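PDB 3TQE: malonyl-CoA-[acyl-carrier-protein] transacylase from Coxiella burnetii, which probably catalyses transfer of the malonyl group from malonyl-CoA to holo-acyl carrier protein, releasing CoA, the step that supplies malonyl-ACP to fatty-acid synthesis. Local coordinates for residues A[23-26]-A[27-31]; A[47-50]-A[51-55]; A[164-167]-A[168-172]; A[179-182]-A[183-186]; A[251-254]-A[255-259]. One frame throughout, in Å; residues are numbered along the deposited sequence.

Contact 1: A[23-26]-A[27-31]; sequences LAEL and GLQQP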
loop_
_atom_site.group_PDB
_atom_site.type_symbol
_atom_site.label_atom_id
_atom_site.label_comp_id
_atom_site.label_asym_id
_atom_site.label_seq_id
_atom_site.Cartn_x
_atom_site.Cartn_y
_atom_site.Cartn_z
ATOM N N LEU A 23 -8.846 -11.939 7.243
ATOM C CA LEU A 23 -8.998 -11.700 8.661
ATOM C C LEU A 23 -10.089 -12.518 9.346
ATOM O O LEU A 23 -10.437 -12.237 10.478
ATOM C CB LEU A 23 -9.181 -10.196 8.968
ATOM C CG LEU A 23 -7.937 -9.327 8.900
ATOM C CD1 LEU A 23 -7.316 -9.264 7.568
ATOM C CD2 LEU A 23 -8.260 -7.945 9.399
ATOM N N ALA A 24 -10.612 -13.561 8.694
ATOM C CA ALA A 24 -11.681 -14.315 9.327
ATOM C C ALA A 24 -11.256 -14.908 10.678
ATOM O O ALA A 24 -11.969 -14.826 11.679
ATOM C CB ALA A 24 -12.185 -15.411 8.402
ATOM N N GLU A 25 -10.058 -15.464 10.719
ATOM C CA GLU A 25 -9.568 -16.052 11.961
ATOM C C GLU A 25 -9.363 -15.000 13.028
ATOM O O GLU A 25 -9.842 -15.134 14.148
ATOM C CB GLU A 25 -8.295 -16.816 11.713
ATOM C CG GLU A 25 -7.762 -17.457 12.953
ATOM C CD GLU A 25 -6.607 -18.398 12.691
ATOM O OE1 GLU A 25 -6.194 -18.579 11.517
ATOM O OE2 GLU A 25 -6.137 -19.003 13.685
ATOM N N LEU A 26 -8.662 -13.924 12.679
ATOM C CA LEU A 26 -8.437 -12.880 13.641
ATOM C C LEU A 26 -9.751 -12.290 14.109
ATOM O O LEU A 26 -9.901 -11.907 15.255
ATOM C CB LEU A 26 -7.547 -11.811 13.031
ATOM C CG LEU A 26 -6.926 -10.869 14.003
ATOM C CD1 LEU A 26 -5.921 -11.567 14.942
ATOM C CD2 LEU A 26 -6.213 -9.778 13.195
ATOM N N GLY A 27 -10.715 -12.211 13.203
ATOM C CA GLY A 27 -12.043 -11.715 13.551
ATOM C C GLY A 27 -12.804 -12.567 14.551
ATOM O O GLY A 27 -13.605 -12.054 15.327
ATOM N N LEU A 28 -12.546 -13.865 14.537
ATOM C CA LEU A 28 -13.096 -14.736 15.563
ATOM C C LEU A 28 -12.397 -14.548 16.893
ATOM O O LEU A 28 -13.001 -14.593 17.952
ATOM C CB LEU A 28 -12.966 -16.182 15.124
ATOM C CG LEU A 28 -13.801 -16.628 13.959
ATOM C CD1 LEU A 28 -13.346 -18.014 13.498
ATOM C CD2 LEU A 28 -15.268 -16.623 14.364
ATOM N N GLN A 29 -11.096 -14.348 16.834
ATOM C CA GLN A 29 -10.269 -14.285 18.017
ATOM C C GLN A 29 -10.323 -12.991 18.763
ATOM O O GLN A 29 -10.183 -12.964 19.979
ATOM C CB GLN A 29 -8.820 -14.535 17.614
ATOM C CG GLN A 29 -8.548 -15.893 17.061
ATOM C CD GLN A 29 -7.107 -16.103 16.659
ATOM O OE1 GLN A 29 -6.576 -17.240 16.758
ATOM N NE2 GLN A 29 -6.470 -15.051 16.179
ATOM N N GLN A 30 -10.432 -11.896 18.014
ATOM C CA GLN A 30 -10.273 -10.566 18.580
ATOM C C GLN A 30 -11.452 -9.667 18.240
ATOM O O GLN A 30 -11.592 -9.235 17.101
ATOM C CB GLN A 30 -9.005 -9.956 18.009
ATOM C CG GLN A 30 -7.751 -10.683 18.347
ATOM C CD GLN A 30 -7.499 -10.776 19.841
ATOM O OE1 GLN A 30 -7.939 -9.923 20.620
ATOM N NE2 GLN A 30 -6.744 -11.808 20.253
ATOM N N PRO A 31 -12.279 -9.339 19.238
ATOM C CA PRO A 31 -13.414 -8.466 19.084
ATOM C C PRO A 31 -13.079 -7.123 18.452
ATOM O O PRO A 31 -13.912 -6.554 17.777
ATOM C CB PRO A 31 -13.902 -8.282 20.513
ATOM C CG PRO A 31 -13.542 -9.562 21.166
ATOM C CD PRO A 31 -12.271 -9.974 20.569
#
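Gly27 N bonds back to Leu23 O at 2.7 Å, and the same i to i+4 pattern runs on through Leu28 to Ala24, Gln29 to Glu25 and Gln30 to Leu26, the four bonds that hold helix 24-29 and its two ends. Gln30 N closes the series on Leu26 O at 2.8 Å. Glu25 O serves two amides: Gln29 N at 3.1 Å and, more weakly, Leu28 N. Leu23 stands at the N-cap position and Gln30 is the first residue to leave helical backbone angles, which makes helix 24-29 little more than one and a half turns long. Its buried side rests on helix 63-83, where Leu26 meets Ile77 and Cys80, and Leu23 meets Ala73 of the same helix. Leu26 turns CG away from its own backbone N (chi1 -164°), and CD1 thereby crosses the start of the Gln30 chain at a slant, 4.0 Å from Gln30 CG. That chain bends at chi2 and carries its amide off to Thr304, whose OG1 is hydrogen-bonded to Gln30 NE2. On the outer side, Gln29 lays its aliphatic CG 3.3 Å from Glu25 O, while Leu28 brings its CG to 3.4 Å from Ala24 O.

Contact 2: A[47-50]-A[51-55]; sequences DLWA and LVQHG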
loop_
_atom_site.group_PDB
_atom_site.type_symbol
_atom_site.label_atom_id
_atom_site.label_comp_id
_atom_site.label_asym_id
_atom_site.label_seq_id
_atom_site.Cartn_x
_atom_site.Cartn_y
_atom_site.Cartn_z
ATOM N N ASP A 47 -22.177 -2.857 5.067
ATOM C CA ASP A 47 -21.494 -3.774 5.966
ATOM C C ASP A 47 -20.234 -4.258 5.299
ATOM O O ASP A 47 -20.228 -5.152 4.451
ATOM C CB ASP A 47 -22.422 -4.931 6.309
ATOM C CG ASP A 47 -21.842 -5.870 7.323
ATOM O OD1 ASP A 47 -20.612 -5.868 7.549
ATOM O OD2 ASP A 47 -22.644 -6.641 7.875
ATOM N N LEU A 48 -19.134 -3.618 5.653
ATOM C CA LEU A 48 -17.872 -3.924 5.033
ATOM C C LEU A 48 -17.387 -5.322 5.381
ATOM O O LEU A 48 -16.802 -5.995 4.549
ATOM C CB LEU A 48 -16.850 -2.898 5.451
ATOM C CG LEU A 48 -15.471 -3.047 4.824
ATOM C CD1 LEU A 48 -15.484 -2.973 3.294
ATOM C CD2 LEU A 48 -14.555 -1.950 5.417
ATOM N N TRP A 49 -17.609 -5.745 6.610
ATOM C CA TRP A 49 -17.180 -7.093 6.978
ATOM C C TRP A 49 -17.883 -8.150 6.129
ATOM O O TRP A 49 -17.258 -9.053 5.613
ATOM C CB TRP A 49 -17.452 -7.328 8.438
ATOM C CG TRP A 49 -17.011 -8.648 8.937
ATOM C CD1 TRP A 49 -17.812 -9.665 9.322
ATOM C CD2 TRP A 49 -15.669 -9.085 9.150
ATOM N NE1 TRP A 49 -17.054 -10.723 9.787
ATOM C CE2 TRP A 49 -15.731 -10.391 9.683
ATOM C CE3 TRP A 49 -14.428 -8.506 8.940
ATOM C CZ2 TRP A 49 -14.594 -11.123 9.993
ATOM C CZ3 TRP A 49 -13.297 -9.218 9.280
ATOM C CH2 TRP A 49 -13.386 -10.517 9.797
ATOM N N ALA A 50 -19.187 -7.974 5.933
ATOM C CA ALA A 50 -19.943 -8.881 5.121
ATOM C C ALA A 50 -19.425 -8.917 3.707
ATOM O O ALA A 50 -19.303 -9.979 3.101
ATOM C CB ALA A 50 -21.403 -8.496 5.150
ATOM N N LEU A 51 -19.045 -7.753 3.185
ATOM C CA LEU A 51 -18.526 -7.697 1.845
ATOM C C LEU A 51 -17.210 -8.441 1.765
ATOM O O LEU A 51 -16.993 -9.207 0.853
ATOM C CB LEU A 51 -18.362 -6.240 1.405
ATOM C CG LEU A 51 -17.951 -5.957 -0.032
ATOM C CD1 LEU A 51 -18.383 -4.531 -0.389
ATOM C CD2 LEU A 51 -16.489 -6.095 -0.268
ATOM N N VAL A 52 -16.322 -8.223 2.726
ATOM C CA VAL A 52 -15.024 -8.852 2.684
ATOM C C VAL A 52 -15.118 -10.341 2.915
ATOM O O VAL A 52 -14.346 -11.089 2.350
ATOM C CB VAL A 52 -14.111 -8.201 3.729
ATOM C CG1 VAL A 52 -12.858 -8.980 3.924
ATOM C CG2 VAL A 52 -13.827 -6.748 3.307
ATOM N N GLN A 53 -16.064 -10.778 3.732
ATOM C CA GLN A 53 -16.177 -12.216 4.023
ATOM C C GLN A 53 -16.837 -12.974 2.914
ATOM O O GLN A 53 -16.444 -14.102 2.635
ATOM C CB GLN A 53 -16.888 -12.446 5.346
ATOM C CG GLN A 53 -16.106 -11.874 6.535
ATOM C CD GLN A 53 -14.652 -12.281 6.515
ATOM O OE1 GLN A 53 -14.333 -13.461 6.434
ATOM N NE2 GLN A 53 -13.760 -11.301 6.576
ATOM N N HIS A 54 -17.848 -12.373 2.298
ATOM C CA HIS A 54 -18.703 -13.112 1.370
ATOM C C HIS A 54 -18.687 -12.605 -0.067
ATOM O O HIS A 54 -19.146 -13.299 -0.993
ATOM C CB HIS A 54 -20.097 -13.146 1.947
ATOM C CG HIS A 54 -20.142 -13.754 3.303
ATOM N ND1 HIS A 54 -19.767 -15.059 3.538
ATOM C CD2 HIS A 54 -20.464 -13.227 4.507
ATOM C CE1 HIS A 54 -19.875 -15.315 4.831
ATOM N NE2 HIS A 54 -20.302 -14.221 5.439
ATOM N N GLY A 55 -18.153 -11.417 -0.277
ATOM C CA GLY A 55 -17.931 -10.931 -1.625
ATOM C C GLY A 55 -19.203 -10.426 -2.270
ATOM O O GLY A 55 -20.062 -9.857 -1.593
HETATM O O HOH W 1 -21.173 -9.981 0.867
#
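Leu51 N bonds to Asp47 O at 3.1 Å, the first i to i+4 bond of helix 48-54; Asp47 also caps the helix through its side chain, OD1 taking the N-H of Ala50 at 3.0 Å from above the carboxylate plane. Leu51 buries its side chain against Phe65 and Leu60. Val52 follows, its N on Leu48 O and its CG2 methyl 4.1 Å from Leu48 CD1, an apolar pair that faces Ala69 of helix 63-83. Gln53 makes the main side-chain contact. With CG beside its backbone N (chi1 -63°) and a second bend at chi2, the chain folds back over one face of the Trp49 indole. Its CG sits 3.6 Å from the centroid of the five-membered ring in a CH-pi contact, and NE2 lies over the six-membered ring, 3.3 Å from Trp49 CH2; amide and indole planes are 26° apart. His54 N bonds to Ala50 O, which also receives a water at 2.9 Å that donates in turn to Gly55 O. Gly55, with positive phi, ends the helix. Gln53 NE2 donates to Met22 O, which should restrain the rotation of the amide, joining polar anchoring to apolar cover in one side chain.

Contact 3: A[164-167]-A[168-172]; sequences NLNS and TDQTV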
loop_
_atom_site.group_PDB
_atom_site.type_symbol
_atom_site.label_atom_id
_atom_site.label_comp_id
_atom_site.label_asym_id
_atom_site.label_seq_id
_atom_site.Cartn_x
_atom_site.Cartn_y
_atom_site.Cartn_z
ATOM N N ASN A 164 5.346 1.449 -9.794
ATOM C CA ASN A 164 5.714 0.926 -8.482
ATOM C C ASN A 164 7.119 0.391 -8.580
ATOM O O ASN A 164 7.375 -0.526 -9.371
ATOM C CB ASN A 164 4.860 -0.250 -8.023
ATOM C CG ASN A 164 3.415 0.061 -7.777
ATOM O OD1 ASN A 164 2.994 1.194 -7.633
ATOM N ND2 ASN A 164 2.633 -1.020 -7.657
ATOM N N LEU A 165 8.029 0.956 -7.805
ATOM C CA LEU A 165 9.400 0.473 -7.767
ATOM C C LEU A 165 9.472 -0.500 -6.600
ATOM O O LEU A 165 9.719 -0.096 -5.446
ATOM C CB LEU A 165 10.336 1.659 -7.623
ATOM C CG LEU A 165 10.137 2.792 -8.635
ATOM C CD1 LEU A 165 11.073 3.941 -8.414
ATOM C CD2 LEU A 165 10.295 2.260 -10.060
ATOM N N ASN A 166 9.173 -1.763 -6.864
ATOM C CA ASN A 166 8.807 -2.701 -5.809
ATOM C C ASN A 166 9.947 -3.463 -5.215
ATOM O O ASN A 166 10.016 -3.645 -3.995
ATOM C CB ASN A 166 7.732 -3.667 -6.275
ATOM C CG ASN A 166 6.391 -3.054 -6.249
ATOM O OD1 ASN A 166 6.196 -2.011 -5.619
ATOM N ND2 ASN A 166 5.444 -3.669 -6.918
ATOM N N SER A 167 10.843 -3.915 -6.053
ATOM C CA SER A 167 12.030 -4.567 -5.572
ATOM C C SER A 167 13.094 -4.301 -6.593
ATOM O O SER A 167 12.867 -3.689 -7.626
ATOM C CB SER A 167 11.789 -6.052 -5.376
ATOM O OG SER A 167 12.109 -6.751 -6.565
ATOM N N THR A 168 14.294 -4.781 -6.337
ATOM C CA THR A 168 15.390 -4.280 -7.119
ATOM C C THR A 168 15.214 -4.621 -8.648
ATOM O O THR A 168 15.450 -3.796 -9.548
ATOM C CB THR A 168 16.689 -4.745 -6.424
ATOM O OG1 THR A 168 16.350 -5.387 -5.165
ATOM C CG2 THR A 168 17.556 -3.516 -6.109
ATOM N N ASP A 169 14.682 -5.789 -8.915
ATOM C CA ASP A 169 14.434 -6.165 -10.296
ATOM C C ASP A 169 12.956 -6.407 -10.536
ATOM O O ASP A 169 12.599 -7.208 -11.387
ATOM C CB ASP A 169 15.280 -7.380 -10.671
ATOM C CG ASP A 169 14.770 -8.692 -10.068
ATOM O OD1 ASP A 169 14.067 -8.679 -9.032
ATOM O OD2 ASP A 169 15.097 -9.760 -10.645
ATOM N N GLN A 170 12.082 -5.712 -9.802
ATOM C CA GLN A 170 10.650 -5.867 -9.980
ATOM C C GLN A 170 10.025 -4.482 -10.008
ATOM O O GLN A 170 10.050 -3.757 -9.005
ATOM C CB GLN A 170 10.059 -6.701 -8.854
ATOM C CG GLN A 170 8.576 -6.930 -8.940
ATOM C CD GLN A 170 8.069 -7.864 -7.842
ATOM O OE1 GLN A 170 8.761 -8.790 -7.417
ATOM N NE2 GLN A 170 6.851 -7.625 -7.389
ATOM N N THR A 171 9.475 -4.110 -11.146
ATOM C CA THR A 171 8.912 -2.788 -11.307
ATOM C C THR A 171 7.577 -2.971 -11.980
ATOM O O THR A 171 7.469 -3.755 -12.905
ATOM C CB THR A 171 9.834 -1.886 -12.191
ATOM O OG1 THR A 171 11.114 -1.691 -11.557
ATOM C CG2 THR A 171 9.214 -0.516 -12.478
ATOM N N VAL A 172 6.587 -2.216 -11.557
ATOM C CA VAL A 172 5.297 -2.138 -12.250
ATOM C C VAL A 172 5.257 -0.835 -13.009
ATOM O O VAL A 172 5.646 0.204 -12.497
ATOM C CB VAL A 172 4.122 -2.201 -11.272
ATOM C CG1 VAL A 172 2.805 -2.094 -11.995
ATOM C CG2 VAL A 172 4.191 -3.485 -10.447
HETATM O O HOH W 2 11.888 -1.235 -8.836
#
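Asn164 and Val172 form an antiparallel hydrogen-bonded pair in the hairpin of strands 160-167 and 170-174, with Val172 N on Asn164 O at 2.9 Å and Asn164 N on Val172 O at 3.0 Å. Farther along, Gln170 O accepts both Asn166 N and Ser167 N, each at 3.1 Å, the mark of a classic beta bulge. A type I turn from Ser167 to Gln170 reverses the chain; there Gln170 N reaches Ser167 O from above the carbonyl plane. A water adds a bridge, donating to Ser167 O and hydrogen-bonded to Thr171 OG1.

Van der Waals contacts fall on both faces. Leu165 and Thr171 run side by side, Leu165 CD2 to Thr171 CG2 at 3.8 Å, on the face covered by helix 144-155. The other face carries Asn164 beside Val172, with Asn164 CB 3.9 Å from Val172 CB. Val172 CG2 also meets Asn166 ND2 at 3.7 Å.

Among the side chains, Asn166 OD1 takes a hydrogen bond from His95 NE2, and the Asn164 side chain lies against His205, a predicted active-site residue. The paired strand thus fixes the backbone that carries these two asparagines beside the predicted catalytic region, and the Asn166 bond would tend to restrain the His95 imidazole.

Contact 4: A[179-182]-A[183-186]; sequences AVDR and ALNM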
loop_
_atom_site.group_PDB
_atom_site.type_symbol
_atom_site.label_atom_id
_atom_site.label_comp_id
_atom_site.label_asym_id
_atom_site.label_seq_id
_atom_site.Cartn_x
_atom_site.Cartn_y
_atom_site.Cartn_z
ATOM N N ALA A 179 0.350 1.431 -24.791
ATOM C CA ALA A 179 1.720 1.776 -24.494
ATOM C C ALA A 179 2.320 0.814 -23.495
ATOM O O ALA A 179 3.463 0.415 -23.615
ATOM C CB ALA A 179 1.792 3.207 -23.988
ATOM N N VAL A 180 1.544 0.463 -22.477
ATOM C CA VAL A 180 1.970 -0.556 -21.545
ATOM C C VAL A 180 2.289 -1.850 -22.289
ATOM O O VAL A 180 3.322 -2.449 -22.049
ATOM C CB VAL A 180 0.932 -0.757 -20.423
ATOM C CG1 VAL A 180 1.214 -2.033 -19.647
ATOM C CG2 VAL A 180 0.929 0.486 -19.553
ATOM N N ASP A 181 1.424 -2.270 -23.198
ATOM C CA ASP A 181 1.687 -3.506 -23.920
ATOM C C ASP A 181 2.956 -3.393 -24.757
ATOM O O ASP A 181 3.746 -4.321 -24.818
ATOM C CB ASP A 181 0.488 -3.887 -24.776
ATOM C CG ASP A 181 -0.654 -4.454 -23.981
ATOM O OD1 ASP A 181 -0.439 -4.857 -22.824
ATOM O OD2 ASP A 181 -1.790 -4.548 -24.532
ATOM N N ARG A 182 3.159 -2.252 -25.405
ATOM C CA ARG A 182 4.368 -2.044 -26.193
ATOM C C ARG A 182 5.606 -2.103 -25.327
ATOM O O ARG A 182 6.588 -2.706 -25.692
ATOM C CB ARG A 182 4.335 -0.724 -26.945
ATOM C CG ARG A 182 3.347 -0.664 -28.075
ATOM C CD ARG A 182 3.542 0.568 -28.929
ATOM N NE ARG A 182 3.431 1.839 -28.232
ATOM C CZ ARG A 182 2.308 2.512 -28.010
ATOM N NH1 ARG A 182 1.114 2.062 -28.376
ATOM N NH2 ARG A 182 2.382 3.666 -27.378
ATOM N N ALA A 183 5.532 -1.482 -24.163
ATOM C CA ALA A 183 6.642 -1.455 -23.240
ATOM C C ALA A 183 6.938 -2.843 -22.698
ATOM O O ALA A 183 8.109 -3.226 -22.555
ATOM C CB ALA A 183 6.340 -0.513 -22.097
ATOM N N LEU A 184 5.906 -3.589 -22.354
ATOM C CA LEU A 184 6.118 -4.925 -21.842
ATOM C C LEU A 184 6.764 -5.785 -22.900
ATOM O O LEU A 184 7.658 -6.581 -22.617
ATOM C CB LEU A 184 4.808 -5.552 -21.391
ATOM C CG LEU A 184 4.133 -4.926 -20.191
ATOM C CD1 LEU A 184 2.760 -5.551 -19.973
ATOM C CD2 LEU A 184 5.013 -4.972 -18.939
ATOM N N ASN A 185 6.320 -5.624 -24.138
ATOM C CA ASN A 185 6.921 -6.425 -25.186
ATOM C C ASN A 185 8.391 -6.068 -25.391
ATOM O O ASN A 185 9.228 -6.949 -25.565
ATOM C CB ASN A 185 6.111 -6.268 -26.473
ATOM C CG ASN A 185 6.348 -7.396 -27.415
ATOM O OD1 ASN A 185 6.129 -8.562 -27.087
ATOM N ND2 ASN A 185 6.801 -7.079 -28.560
HETATM N N MSE A 186 8.719 -4.777 -25.329
HETATM C CA MSE A 186 10.112 -4.360 -25.404
HETATM C C MSE A 186 10.907 -4.890 -24.236
HETATM O O MSE A 186 12.060 -5.259 -24.383
HETATM C CB MSE A 186 10.233 -2.861 -25.409
HETATM C CG MSE A 186 9.821 -2.229 -26.620
HETATM SE SE MSE A 186 10.273 -0.357 -26.573
HETATM C CE MSE A 186 9.248 0.097 -28.079
#
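Val180 (chi1 166°) sets its CG1 methyl opposite its own backbone N, and Leu184 (chi1 -67°) keeps CG beside its N; the two choices lay the side chains next to each other, pointing the same way, with Val180 CG1 3.9 Å from Leu184 CD1. Leu184 CG also rests 3.2 Å from Val180 O, the carbonyl that receives Leu184 N at 2.8 Å, so one residue pair is joined through both backbone and methyl groups. Similar backbone bonds link Ala183 to Ala179, Asn185 to Asp181 and Met186 to Arg182, the last at 3.0 Å from Met186 N to Arg182 O. The selenomethionine at 186 stretches out beyond CG, having passed its CG 3.4 Å from Arg182 O.

The polar ends turn elsewhere. Arg182 bends at chi3 and brings one face of its guanidinium over Ala179 CA, folding back along the helix toward its start. In that position NE donates to Ala154 O and NH2 to Gln158 OE1, so the planar group is tied to the end of helix 144-155 and the loop after it. Asp181 OD1 forms a salt bridge with Arg197 NH1 of strand 194-197.

Ala183, whose CB is 3.4 Å from Ala179 O, touches Ile150 and Ala154 of helix 144-155 and Val160 and Ile173 of the sheet with its methyl. This is an amphipathic helix: 177-189 lays its apolar side, with Val180, Ala183 and Leu184, on the mixed sheet of the smaller, ferredoxin-like subdomain found in FabD-type acyltransferases.

Contact 5: A[251-254]-A[255-259]; sequences LIKQ and LVRPV
Leu255, its CG beside its own N (chi1 -66°), leans back over Ile252 near the C-terminal end of helix 244-254, with Leu255 CB 3.4 Å from Ile252 O, and buries its end against helices 210-220 and 111-128. Val256 puts its CG2 methyl between its own N and carbonyl carbon, 3.4 Å from Lys253 O. Lys253 is extended throughout, with CG opposite its backbone N (chi1 -166°). Arg257 was modelled in two conformers; in the one given it bends at chi2 and chi3, its CG lies 3.8 Å from Lys253 CG, and Lys253 CE comes over one face of its guanidinium.

The backbone tightens here to i to i+3 bonds, Leu255 N to Ile252 O at 3.2 Å and Val256 N to Lys253 O at 3.0 Å, both donors lying above the carbonyl planes.

Gln254 points its extended chain inward: OE1 accepts from Arg121 NH2 and NE2 donates to Ser96 O. Its backbone O receives His205 ND1, with Arg257 O as a weaker second acceptor. The Gln254 carbonyl, with weaker help from that of Arg257, probably orients His205, where a catalytic triad would use an acidic residue, consistent with the Ser-His active site of the FabD family.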
loop_
_atom_site.group_PDB
_atom_site.type_symbol
_atom_site.label_atom_id
_atom_site.label_comp_id
_atom_site.label_asym_id
_atom_site.label_seq_id
_atom_site.Cartn_x
_atom_site.Cartn_y
_atom_site.Cartn_z
ATOM N N LEU A 251 0.361 13.017 -0.260
ATOM C CA LEU A 251 -0.718 12.090 -0.583
ATOM C C LEU A 251 -1.296 12.353 -1.946
ATOM O O LEU A 251 -1.672 11.430 -2.660
ATOM C CB LEU A 251 -1.825 12.133 0.459
ATOM C CG LEU A 251 -1.399 11.607 1.827
ATOM C CD1 LEU A 251 -2.489 11.922 2.825
ATOM C CD2 LEU A 251 -1.082 10.093 1.781
ATOM N N ILE A 252 -1.360 13.611 -2.340
ATOM C CA ILE A 252 -1.909 13.922 -3.644
ATOM C C ILE A 252 -0.882 13.581 -4.722
ATOM O O ILE A 252 -1.202 12.983 -5.735
ATOM C CB ILE A 252 -2.356 15.378 -3.704
ATOM C CG1 ILE A 252 -3.520 15.607 -2.721
ATOM C CG2 ILE A 252 -2.716 15.762 -5.126
ATOM C CD1 ILE A 252 -4.715 14.690 -2.916
ATOM N N LYS A 253 0.370 13.945 -4.502
ATOM C CA LYS A 253 1.420 13.633 -5.471
ATOM C C LYS A 253 1.602 12.135 -5.651
ATOM O O LYS A 253 1.975 11.682 -6.713
ATOM C CB LYS A 253 2.727 14.304 -5.060
ATOM C CG LYS A 253 3.801 14.326 -6.154
ATOM C CD LYS A 253 5.056 15.092 -5.679
ATOM C CE LYS A 253 6.118 15.167 -6.767
ATOM N NZ LYS A 253 7.316 15.978 -6.341
ATOM N N GLN A 254 1.337 11.373 -4.599
ATOM C CA GLN A 254 1.453 9.933 -4.653
ATOM C C GLN A 254 0.686 9.348 -5.808
ATOM O O GLN A 254 1.112 8.367 -6.377
ATOM C CB GLN A 254 0.927 9.341 -3.333
ATOM C CG GLN A 254 1.186 7.882 -3.149
ATOM C CD GLN A 254 0.160 7.234 -2.230
ATOM O OE1 GLN A 254 -1.042 7.400 -2.386
ATOM N NE2 GLN A 254 0.641 6.463 -1.299
ATOM N N LEU A 255 -0.450 9.948 -6.140
ATOM C CA LEU A 255 -1.354 9.410 -7.136
ATOM C C LEU A 255 -0.730 9.426 -8.510
ATOM O O LEU A 255 -1.083 8.610 -9.345
ATOM C CB LEU A 255 -2.641 10.205 -7.174
ATOM C CG LEU A 255 -3.482 10.096 -5.912
ATOM C CD1 LEU A 255 -4.504 11.242 -5.869
ATOM C CD2 LEU A 255 -4.108 8.729 -5.837
ATOM N N VAL A 256 0.150 10.380 -8.753
ATOM C CA VAL A 256 0.680 10.610 -10.094
ATOM C C VAL A 256 2.154 10.308 -10.246
ATOM O O VAL A 256 2.712 10.511 -11.331
ATOM C CB VAL A 256 0.367 12.039 -10.571
ATOM C CG1 VAL A 256 -1.117 12.224 -10.731
ATOM C CG2 VAL A 256 0.953 13.086 -9.605
ATOM N N ARG A 257 2.784 9.820 -9.186
ATOM C CA ARG A 257 4.198 9.551 -9.187
ATOM C C ARG A 257 4.448 8.147 -8.687
ATOM O O ARG A 257 3.612 7.570 -8.012
ATOM C CB ARG A 257 4.915 10.571 -8.310
ATOM C CG ARG A 257 4.937 11.941 -8.923
ATOM C CD ARG A 257 5.689 11.933 -10.237
ATOM N NE ARG A 257 7.091 12.290 -10.066
ATOM C CZ ARG A 257 7.621 13.444 -10.462
ATOM N NH1 ARG A 257 6.872 14.355 -11.071
ATOM N NH2 ARG A 257 8.906 13.687 -10.254
ATOM N N PRO A 258 5.620 7.600 -8.995
ATOM C CA PRO A 258 5.860 6.221 -8.615
ATOM C C PRO A 258 5.971 6.010 -7.130
ATOM O O PRO A 258 6.424 6.886 -6.404
ATOM C CB PRO A 258 7.185 5.869 -9.278
ATOM C CG PRO A 258 7.707 7.078 -9.738
ATOM C CD PRO A 258 6.677 8.115 -9.865
ATOM N N VAL A 259 5.570 4.822 -6.718
ATOM C CA VAL A 259 5.747 4.378 -5.350
ATOM C C VAL A 259 7.186 3.893 -5.225
ATOM O O VAL A 259 7.580 2.882 -5.806
ATOM C CB VAL A 259 4.787 3.244 -5.021
ATOM C CG1 VAL A 259 5.057 2.638 -3.651
ATOM C CG2 VAL A 259 3.374 3.745 -5.116
#

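Contacts 3 and 5 lie near the predicted active site, and they join directly: Leu165 N is 2.8 Å from Val259 O, a probable hydrogen bond that adds the chain after helix 244-254 to the hairpin's sheet. Contact 4 lies on a helix that packs against the same sheet but sits toward the periphery, its centre about 16 Å from that of contact 3. Contacts 1 and 2 form a separate pair, with centres about 14 Å apart; Trp49 CH2 touches Leu23 O and Gly27 CA, and both helices rest on helix 63-83. Contact 3 is buried, whereas the other four are partly buried. Three helical contacts rely on i to i+4 bonds, contact 5 on i to i+3 bonds, and contact 3 on cross-strand pairing.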